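Local coordinates for Non-structural protein 3 (Porcine deltacoronavirus, PDB 6LN0) that is a multidomain coronavirus replication protein, with a macro domain and a papain-like protease that probably cleaves the viral polyprotein, at residues A327-F339 against C360-G374. Residues are numbered along the deposited sequence; the frame is centred on the assembly and turned at random.
Sequences AFSATTACCNTYF and CMKCDVWTPFTPQSG. With ZN (zinc ion), chain B.
Phe328 and Phe369 lie nearly parallel, planes at 19°, but slid so far apart that the rings barely overlap; their CE1 atoms come within 3.7 Å. Ala330 CB approaches the Phe369 ring obliquely, and at the edge of the Phe339 ring, near its plane, sits Phe369 CB. Ile345 of strand 338-346 touches both Phe328 and Phe369, and Phe424 meets Phe328 edge-to-face. The arrangement is consistent with the zinc-binding fingers of a coronavirus papain-like protease: strands 327-332 and 369-371 run antiparallel, and a four-cysteine zinc site joins the turn after Thr332 to the turn at 360-363.

Between the strands, Thr331 and Thr370 form a hydrogen-bonded pair. The carbonyl of Thr370 is gripped twice, by Thr331 N and by Gln372 NE2, which reach it from opposite faces of its plane; Gln372, bent at chi2, folds its amide back to do so. Further along, Ser329 OG and Ser373 OG share a hydrogen bond of 2.8 Å. Toward the zinc end, Pro368 O likewise takes two donors: Ala333 N across the contact and Thr367 OG1, in plane on a lone pair. A chi1 of 177° holds that OG1 anti to the backbone N, over toward Pro368 O. Thr367 CB lies 3.6 Å from Cys334 SG.

Each segment gives two thiolates to the zinc, Cys334 and Cys335 from one turn, Cys360 and Cys363 from the other, all SG atoms at 2.3 Å. Cys363 N also donates to Cys360 SG, a nearly straight bond (168°) that may offset some of the charge on that sulfur. Beside the site the extended Lys362 meets Thr337 tip to tip: Lys362 NZ gives a hydrogen bond to Thr337 OG1 at 2.9 Å, and Thr337 CG2 lies 3.5 Å from Lys362 NZ.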
# COMPACT_ATOMS: atom_id res chain seq x y z
N ALA A 327 -19.61 -29.94 -12.40
CA ALA A 327 -20.44 -29.70 -13.57
C ALA A 327 -21.18 -30.97 -13.90
O ALA A 327 -20.67 -32.07 -13.65
CB ALA A 327 -19.60 -29.26 -14.78
N PHE A 328 -22.38 -30.80 -14.43
CA PHE A 328 -23.19 -31.92 -14.88
C PHE A 328 -24.11 -31.43 -15.98
O PHE A 328 -24.36 -30.23 -16.13
CB PHE A 328 -23.98 -32.56 -13.73
CG PHE A 328 -25.14 -31.72 -13.23
CD1 PHE A 328 -26.41 -31.90 -13.76
CD2 PHE A 328 -24.96 -30.81 -12.20
CE1 PHE A 328 -27.48 -31.14 -13.29
CE2 PHE A 328 -26.03 -30.05 -11.72
CZ PHE A 328 -27.29 -30.21 -12.27
N SER A 329 -24.59 -32.39 -16.78
CA SER A 329 -25.64 -32.18 -17.76
C SER A 329 -26.83 -33.09 -17.42
O SER A 329 -26.65 -34.16 -16.81
CB SER A 329 -25.12 -32.47 -19.17
OG SER A 329 -24.97 -33.88 -19.34
N ALA A 330 -28.03 -32.68 -17.83
CA ALA A 330 -29.25 -33.42 -17.51
C ALA A 330 -30.41 -32.98 -18.41
O ALA A 330 -30.29 -32.05 -19.20
CB ALA A 330 -29.63 -33.25 -16.04
N THR A 331 -31.54 -33.68 -18.27
CA THR A 331 -32.79 -33.31 -18.93
C THR A 331 -33.86 -33.03 -17.88
O THR A 331 -33.91 -33.67 -16.81
CB THR A 331 -33.30 -34.41 -19.88
OG1 THR A 331 -33.21 -35.69 -19.24
CG2 THR A 331 -32.48 -34.45 -21.18
N THR A 332 -34.73 -32.07 -18.18
CA THR A 332 -35.76 -31.74 -17.21
C THR A 332 -36.85 -32.81 -17.20
O THR A 332 -37.07 -33.52 -18.18
CB THR A 332 -36.36 -30.36 -17.51
OG1 THR A 332 -36.85 -30.32 -18.85
CG2 THR A 332 -35.30 -29.27 -17.34
N ALA A 333 -37.51 -32.94 -16.06
CA ALA A 333 -38.68 -33.82 -15.98
C ALA A 333 -39.91 -33.16 -16.58
O ALA A 333 -40.77 -33.85 -17.14
CB ALA A 333 -38.94 -34.21 -14.53
N CYS A 334 -39.98 -31.84 -16.55
CA CYS A 334 -41.16 -31.15 -17.05
C CYS A 334 -41.25 -31.22 -18.58
O CYS A 334 -42.32 -31.51 -19.13
CB CYS A 334 -41.16 -29.70 -16.59
SG CYS A 334 -39.57 -28.92 -16.81
N CYS A 335 -40.15 -30.97 -19.30
CA CYS A 335 -40.25 -30.96 -20.76
C CYS A 335 -39.10 -31.67 -21.47
O CYS A 335 -39.00 -31.54 -22.70
CB CYS A 335 -40.33 -29.51 -21.26
SG CYS A 335 -39.08 -28.37 -20.65
N ASN A 336 -38.26 -32.43 -20.77
CA ASN A 336 -37.11 -33.12 -21.39
C ASN A 336 -36.25 -32.18 -22.24
O ASN A 336 -35.88 -32.47 -23.39
CB ASN A 336 -37.59 -34.33 -22.18
CG ASN A 336 -38.35 -35.29 -21.30
OD1 ASN A 336 -39.58 -35.23 -21.21
ND2 ASN A 336 -37.62 -36.14 -20.58
N THR A 337 -35.93 -31.03 -21.66
CA THR A 337 -34.93 -30.14 -22.24
C THR A 337 -33.55 -30.51 -21.67
O THR A 337 -33.42 -30.78 -20.48
CB THR A 337 -35.29 -28.70 -21.94
OG1 THR A 337 -36.50 -28.39 -22.65
CG2 THR A 337 -34.17 -27.73 -22.38
N TYR A 338 -32.57 -30.60 -22.55
CA TYR A 338 -31.18 -30.82 -22.13
C TYR A 338 -30.55 -29.52 -21.68
O TYR A 338 -30.79 -28.47 -22.28
CB TYR A 338 -30.38 -31.40 -23.29
CG TYR A 338 -28.93 -31.72 -23.04
CD1 TYR A 338 -28.55 -32.93 -22.46
CD2 TYR A 338 -27.93 -30.86 -23.48
CE1 TYR A 338 -27.19 -33.25 -22.28
CE2 TYR A 338 -26.58 -31.17 -23.30
CZ TYR A 338 -26.21 -32.36 -22.71
OH TYR A 338 -24.87 -32.66 -22.56
N PHE A 339 -29.73 -29.59 -20.63
CA PHE A 339 -29.02 -28.41 -20.14
C PHE A 339 -27.74 -28.83 -19.42
O PHE A 339 -27.58 -29.99 -19.03
CB PHE A 339 -29.86 -27.57 -19.17
CG PHE A 339 -30.20 -28.30 -17.90
CD1 PHE A 339 -31.28 -29.19 -17.85
CD2 PHE A 339 -29.43 -28.12 -16.77
CE1 PHE A 339 -31.59 -29.86 -16.68
CE2 PHE A 339 -29.75 -28.81 -15.59
CZ PHE A 339 -30.83 -29.68 -15.55
N CYS A 360 -36.89 -24.40 -14.82
CA CYS A 360 -37.12 -24.47 -16.25
C CYS A 360 -37.74 -23.16 -16.72
O CYS A 360 -38.86 -22.82 -16.31
CB CYS A 360 -38.04 -25.64 -16.61
SG CYS A 360 -38.35 -25.69 -18.41
N MET A 361 -37.03 -22.44 -17.58
CA MET A 361 -37.57 -21.19 -18.10
C MET A 361 -38.75 -21.42 -19.02
O MET A 361 -39.69 -20.62 -19.03
CB MET A 361 -36.47 -20.39 -18.82
CG MET A 361 -35.52 -21.21 -19.63
SD MET A 361 -33.88 -20.42 -19.86
CE MET A 361 -33.45 -19.90 -18.20
N LYS A 362 -38.74 -22.53 -19.75
CA LYS A 362 -39.82 -22.80 -20.70
C LYS A 362 -41.16 -22.94 -20.00
O LYS A 362 -42.13 -22.25 -20.36
CB LYS A 362 -39.50 -24.05 -21.52
CG LYS A 362 -38.29 -23.89 -22.43
CD LYS A 362 -37.97 -25.19 -23.17
CE LYS A 362 -36.70 -25.07 -24.00
NZ LYS A 362 -36.42 -26.34 -24.73
N CYS A 363 -41.25 -23.82 -19.00
CA CYS A 363 -42.49 -24.15 -18.30
C CYS A 363 -42.71 -23.33 -17.03
O CYS A 363 -43.77 -23.47 -16.41
CB CYS A 363 -42.51 -25.63 -17.90
SG CYS A 363 -41.88 -26.85 -19.09
N ASP A 364 -41.72 -22.57 -16.60
CA ASP A 364 -41.81 -21.76 -15.39
C ASP A 364 -42.21 -22.60 -14.18
O ASP A 364 -43.22 -22.35 -13.53
CB ASP A 364 -42.78 -20.59 -15.58
CG ASP A 364 -42.78 -19.65 -14.40
OD1 ASP A 364 -41.73 -19.57 -13.71
OD2 ASP A 364 -43.83 -19.00 -14.15
N VAL A 365 -41.37 -23.60 -13.88
CA VAL A 365 -41.52 -24.43 -12.70
C VAL A 365 -40.14 -24.85 -12.22
O VAL A 365 -39.18 -24.90 -12.99
CB VAL A 365 -42.36 -25.71 -12.96
CG1 VAL A 365 -43.81 -25.37 -13.11
CG2 VAL A 365 -41.86 -26.41 -14.21
N TRP A 366 -40.06 -25.18 -10.93
CA TRP A 366 -38.90 -25.85 -10.35
C TRP A 366 -39.09 -27.35 -10.53
O TRP A 366 -39.97 -27.95 -9.90
CB TRP A 366 -38.74 -25.46 -8.88
CG TRP A 366 -38.25 -24.06 -8.78
CD1 TRP A 366 -39.01 -22.94 -8.67
CD2 TRP A 366 -36.87 -23.62 -8.84
NE1 TRP A 366 -38.20 -21.82 -8.63
CE2 TRP A 366 -36.89 -22.21 -8.73
CE3 TRP A 366 -35.64 -24.28 -8.96
CZ2 TRP A 366 -35.70 -21.43 -8.75
CZ3 TRP A 366 -34.46 -23.51 -8.98
CH2 TRP A 366 -34.50 -22.10 -8.88
N THR A 367 -38.26 -27.96 -11.39
CA THR A 367 -38.44 -29.32 -11.87
C THR A 367 -37.32 -30.24 -11.40
O THR A 367 -36.17 -29.80 -11.28
CB THR A 367 -38.48 -29.36 -13.39
OG1 THR A 367 -38.59 -30.72 -13.82
CG2 THR A 367 -37.19 -28.77 -13.98
N PRO A 368 -37.61 -31.51 -11.14
CA PRO A 368 -36.53 -32.50 -11.02
C PRO A 368 -35.91 -32.79 -12.38
O PRO A 368 -36.39 -32.30 -13.42
CB PRO A 368 -37.24 -33.73 -10.45
CG PRO A 368 -38.51 -33.22 -9.89
CD PRO A 368 -38.92 -32.10 -10.79
N PHE A 369 -34.85 -33.59 -12.41
CA PHE A 369 -34.09 -33.74 -13.64
C PHE A 369 -33.38 -35.09 -13.66
O PHE A 369 -33.15 -35.71 -12.62
CB PHE A 369 -33.09 -32.59 -13.81
CG PHE A 369 -32.14 -32.43 -12.65
CD1 PHE A 369 -30.98 -33.19 -12.56
CD2 PHE A 369 -32.39 -31.49 -11.67
CE1 PHE A 369 -30.09 -33.03 -11.50
CE2 PHE A 369 -31.50 -31.31 -10.60
CZ PHE A 369 -30.35 -32.08 -10.52
N THR A 370 -32.99 -35.51 -14.85
CA THR A 370 -32.34 -36.81 -14.98
C THR A 370 -30.92 -36.60 -15.47
O THR A 370 -30.72 -36.12 -16.61
CB THR A 370 -33.11 -37.72 -15.93
OG1 THR A 370 -34.45 -37.91 -15.43
CG2 THR A 370 -32.40 -39.04 -16.05
N PRO A 371 -29.91 -36.89 -14.65
CA PRO A 371 -28.52 -36.57 -15.01
C PRO A 371 -28.02 -37.42 -16.17
O PRO A 371 -28.26 -38.63 -16.21
CB PRO A 371 -27.73 -36.90 -13.74
CG PRO A 371 -28.75 -37.01 -12.65
CD PRO A 371 -30.06 -37.34 -13.26
N GLN A 372 -27.29 -36.79 -17.09
CA GLN A 372 -26.62 -37.53 -18.17
C GLN A 372 -25.11 -37.60 -18.02
O GLN A 372 -24.49 -38.37 -18.75
CB GLN A 372 -26.93 -36.90 -19.53
CG GLN A 372 -28.37 -36.54 -19.72
CD GLN A 372 -29.25 -37.78 -19.83
OE1 GLN A 372 -28.93 -38.72 -20.57
NE2 GLN A 372 -30.38 -37.78 -19.10
N SER A 373 -24.52 -36.80 -17.13
CA SER A 373 -23.07 -36.77 -16.93
C SER A 373 -22.78 -36.03 -15.62
O SER A 373 -23.67 -35.41 -15.04
CB SER A 373 -22.37 -36.10 -18.11
OG SER A 373 -22.61 -34.70 -18.12
N GLY A 374 -21.52 -36.10 -15.17
CA GLY A 374 -21.14 -35.57 -13.88
C GLY A 374 -21.34 -36.59 -12.76
O GLY A 374 -21.97 -37.64 -12.91
ZN ZN B . -39.71 -27.58 -18.62